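PDB 3CEB: D-aminoacid aminotransferase-like PLP-dependent enzyme from Haemophilus somnus, which is probably a pyridoxal-phosphate-dependent 4-amino-4-deoxychorismate lyase of the class IV aminotransferase family. Local coordinates for residues F141-Q146 against L179-E184. Sequence-based numbering, arbitrary orientation.
Sequences FRQNNQ and LAQYEE
Arg142 and Glu184 pair at the end of a beta hairpin, where the type II' turn from Gln143 to Gln146 joins strands 138-143 and 146-150. Residues 179-184 lead into strand 185-188, the antiparallel neighbour of 138-143 at one border of a mixed sheet. The contact lies at the surface.

Two backbone bonds join the segments. Arg142 N donates to Glu184 O at 2.9 Å, and Glu183 N donates to Arg142 O. Phe141 CA adds a CA-H...O contact to Glu184 O.

Charged groups form a network over this backbone. With CG anti to the backbone N (chi1 -165°) and a bend at chi3, Arg142 brings its guanidinium to both glutamates. Its NE gives a nearly straight bond to Glu184 OE1 at 3.0 Å, in the guanidinium plane but on the anti side of the carboxylate. Glu184 OE2 is also salt-bridged to Arg186. Glu183 CB lies over one guanidinium face. Glu183 OE2, 3.3 Å from Arg142 NH1, is well out of that plane, so the attraction is by charge alone. The same oxygen weakly accepts Asn144 N in the turn.

Apolar contacts lie beside the strand. Phe141 CB sits over the Tyr182 ring face, 4.0 Å from its centroid, while the two rings meet obliquely. Phe141 CE2 touches Leu179 CD2 at 3.6 Å. Both side chains also reach Met124 and Val131.

The extended Gln143 side chain crosses Tyr182 at a slant near ring atom CE1, amide and ring planes 17° apart. Its NE2 donates to both Gln181 OE1 and Gln181 O, each at 3.2 Å, the latter approached from above the carbonyl plane.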
ATOM      1  N   PHE A 141      12.995   2.225   7.234  1.00 29.58           N
ATOM      2  CA  PHE A 141      14.373   2.657   7.294  1.00 29.73           C
ATOM      3  C   PHE A 141      15.069   1.951   8.423  1.00 30.65           C
ATOM      4  O   PHE A 141      14.554   1.867   9.515  1.00 30.68           O
ATOM      5  CB  PHE A 141      14.386   4.164   7.526  1.00 29.41           C
ATOM      6  CG  PHE A 141      13.699   4.942   6.427  1.00 28.38           C
ATOM      7  CD1 PHE A 141      12.348   5.201   6.478  1.00 28.92           C
ATOM      8  CD2 PHE A 141      14.411   5.386   5.315  1.00 28.46           C
ATOM      9  CE1 PHE A 141      11.710   5.885   5.429  1.00 29.06           C
ATOM     10  CE2 PHE A 141      13.794   6.084   4.277  1.00 25.86           C
ATOM     11  CZ  PHE A 141      12.436   6.320   4.326  1.00 26.78           C
ATOM     12  N   ARG A 142      16.248   1.422   8.167  1.00 32.03           N
ATOM     13  CA  ARG A 142      16.910   0.629   9.188  1.00 33.34           C
ATOM     14  C   ARG A 142      17.785   1.476  10.079  1.00 33.45           C
ATOM     15  O   ARG A 142      18.532   2.287   9.624  1.00 32.77           O
ATOM     16  CB  ARG A 142      17.703  -0.523   8.563  1.00 33.69           C
ATOM     17  CG  ARG A 142      18.117  -1.578   9.575  1.00 36.48           C
ATOM     18  CD  ARG A 142      18.709  -2.837   8.906  1.00 41.37           C
ATOM     19  NE  ARG A 142      19.904  -2.569   8.082  1.00 45.28           N
ATOM     20  CZ  ARG A 142      21.121  -2.281   8.560  1.00 49.26           C
ATOM     21  NH1 ARG A 142      21.331  -2.185   9.882  1.00 51.44           N
ATOM     22  NH2 ARG A 142      22.134  -2.064   7.716  1.00 49.63           N
ATOM     23  N   GLN A 143      17.645   1.280  11.373  1.00 34.72           N
ATOM     24  CA  GLN A 143      18.482   1.959  12.340  1.00 35.97           C
ATOM     25  C   GLN A 143      18.793   0.998  13.447  1.00 37.15           C
ATOM     26  O   GLN A 143      17.906   0.429  14.080  1.00 37.24           O
ATOM     27  CB  GLN A 143      17.786   3.174  12.912  1.00 36.06           C
ATOM     28  CG  GLN A 143      18.709   4.056  13.663  1.00 37.06           C
ATOM     29  CD  GLN A 143      18.050   5.330  14.060  1.00 38.85           C
ATOM     30  OE1 GLN A 143      17.128   5.309  14.864  1.00 42.30           O
ATOM     31  NE2 GLN A 143      18.494   6.456  13.490  1.00 38.72           N
ATOM     32  N   ASN A 144      20.070   0.806  13.686  1.00 38.86           N
ATOM     33  CA  ASN A 144      20.461  -0.234  14.610  1.00 40.40           C
ATOM     34  C   ASN A 144      19.970  -1.551  14.043  1.00 40.71           C
ATOM     35  O   ASN A 144      20.321  -1.956  12.910  1.00 41.42           O
ATOM     36  CB  ASN A 144      19.809   0.008  15.970  1.00 40.89           C
ATOM     37  CG  ASN A 144      20.593   1.009  16.802  1.00 42.26           C
ATOM     38  OD1 ASN A 144      21.412   1.766  16.258  1.00 42.60           O
ATOM     39  ND2 ASN A 144      20.379   0.998  18.128  1.00 43.77           N
ATOM     40  N   ASN A 145      19.118  -2.197  14.818  1.00 40.08           N
ATOM     41  CA  ASN A 145      18.540  -3.409  14.337  1.00 39.71           C
ATOM     42  C   ASN A 145      17.077  -3.297  14.221  1.00 38.37           C
ATOM     43  O   ASN A 145      16.427  -4.285  14.211  1.00 38.36           O
ATOM     44  CB  ASN A 145      18.886  -4.546  15.253  1.00 40.33           C
ATOM     45  CG  ASN A 145      20.160  -5.194  14.849  1.00 42.38           C
ATOM     46  OD1 ASN A 145      21.173  -5.115  15.559  1.00 45.60           O
ATOM     47  ND2 ASN A 145      20.154  -5.789  13.657  1.00 43.13           N
ATOM     48  N   GLN A 146      16.581  -2.074  14.120  1.00 37.17           N
ATOM     49  CA  GLN A 146      15.154  -1.801  14.054  1.00 36.31           C
ATOM     50  C   GLN A 146      14.786  -1.219  12.737  1.00 35.14           C
ATOM     51  O   GLN A 146      15.632  -0.660  12.066  1.00 35.29           O
ATOM     52  CB  GLN A 146      14.747  -0.795  15.133  1.00 36.26           C
ATOM     53  CG  GLN A 146      14.514  -1.444  16.466  1.00 39.46           C
ATOM     54  CD  GLN A 146      14.434  -0.460  17.647  1.00 42.55           C
ATOM     55  OE1 GLN A 146      14.971   0.645  17.589  1.00 43.07           O
ATOM     56  NE2 GLN A 146      13.773  -0.880  18.730  1.00 42.44           N
ATOM     57  N   LEU A 179      17.374  11.519   6.915  1.00 27.22           N
ATOM     58  CA  LEU A 179      17.763  10.324   6.161  1.00 27.74           C
ATOM     59  C   LEU A 179      19.196   9.973   6.544  1.00 27.99           C
ATOM     60  O   LEU A 179      19.587   8.823   6.548  1.00 28.24           O
ATOM     61  CB  LEU A 179      17.606  10.507   4.645  1.00 27.57           C
ATOM     62  CG  LEU A 179      16.152  10.522   4.157  1.00 28.17           C
ATOM     63  CD1 LEU A 179      16.019  10.839   2.652  1.00 27.06           C
ATOM     64  CD2 LEU A 179      15.518   9.190   4.507  1.00 25.03           C
ATOM     65  N   ALA A 180      19.937  10.985   6.954  1.00 28.16           N
ATOM     66  CA  ALA A 180      21.329  10.832   7.336  1.00 28.38           C
ATOM     67  C   ALA A 180      21.461   9.707   8.353  1.00 29.08           C
ATOM     68  O   ALA A 180      22.410   8.898   8.299  1.00 28.75           O
ATOM     69  CB  ALA A 180      21.867  12.151   7.947  1.00 26.91           C
ATOM     70  N   GLN A 181      20.502   9.660   9.268  1.00 30.00           N
ATOM     71  CA  GLN A 181      20.486   8.825  10.462  1.00 30.58           C
ATOM     72  C   GLN A 181      20.309   7.356  10.163  1.00 29.76           C
ATOM     73  O   GLN A 181      20.519   6.557  10.997  1.00 29.81           O
ATOM     74  CB  GLN A 181      19.280   9.166  11.319  1.00 31.81           C
ATOM     75  CG  GLN A 181      19.276  10.345  12.222  1.00 34.01           C
ATOM     76  CD  GLN A 181      17.984  10.393  13.024  1.00 37.83           C
ATOM     77  OE1 GLN A 181      17.697   9.540  13.849  1.00 38.03           O
ATOM     78  NE2 GLN A 181      17.201  11.385  12.771  1.00 37.42           N
ATOM     79  N   TYR A 182      19.854   7.025   8.979  1.00 29.67           N
ATOM     80  CA  TYR A 182      19.450   5.642   8.609  1.00 29.59           C
ATOM     81  C   TYR A 182      20.459   4.878   7.700  1.00 29.67           C
ATOM     82  O   TYR A 182      21.264   5.474   7.002  1.00 30.62           O
ATOM     83  CB  TYR A 182      18.026   5.642   8.044  1.00 28.80           C
ATOM     84  CG  TYR A 182      17.055   6.180   9.056  1.00 29.22           C
ATOM     85  CD1 TYR A 182      16.612   5.388  10.095  1.00 31.69           C
ATOM     86  CD2 TYR A 182      16.607   7.489   9.012  1.00 31.25           C
ATOM     87  CE1 TYR A 182      15.757   5.873  11.056  1.00 30.80           C
ATOM     88  CE2 TYR A 182      15.735   7.991   9.980  1.00 30.92           C
ATOM     89  CZ  TYR A 182      15.326   7.168  10.994  1.00 31.03           C
ATOM     90  OH  TYR A 182      14.469   7.604  11.953  1.00 29.86           O
ATOM     91  N   GLU A 183      20.399   3.551   7.741  1.00 29.17           N
ATOM     92  CA  GLU A 183      21.389   2.699   7.120  1.00 29.00           C
ATOM     93  C   GLU A 183      20.944   1.978   5.875  1.00 28.76           C
ATOM     94  O   GLU A 183      21.757   1.415   5.161  1.00 28.63           O
ATOM     95  CB  GLU A 183      21.786   1.636   8.125  1.00 29.70           C
ATOM     96  CG  GLU A 183      22.289   2.207   9.446  1.00 30.70           C
ATOM     97  CD  GLU A 183      22.680   1.138  10.414  1.00 31.37           C
ATOM     98  OE1 GLU A 183      23.808   0.615  10.330  1.00 33.22           O
ATOM     99  OE2 GLU A 183      21.845   0.817  11.267  1.00 34.31           O
ATOM    100  N   GLU A 184      19.651   2.021   5.601  1.00 28.79           N
ATOM    101  CA  GLU A 184      19.070   1.230   4.538  1.00 29.00           C
ATOM    102  C   GLU A 184      17.618   1.606   4.402  1.00 29.57           C
ATOM    103  O   GLU A 184      16.996   1.939   5.398  1.00 29.95           O
ATOM    104  CB  GLU A 184      19.168  -0.249   4.897  1.00 29.00           C
ATOM    105  CG  GLU A 184      18.696  -1.182   3.799  1.00 28.57           C
ATOM    106  CD  GLU A 184      18.749  -2.666   4.164  1.00 26.88           C
ATOM    107  OE1 GLU A 184      19.393  -3.052   5.146  1.00 27.37           O
ATOM    108  OE2 GLU A 184      18.130  -3.469   3.442  1.00 27.71           O
TER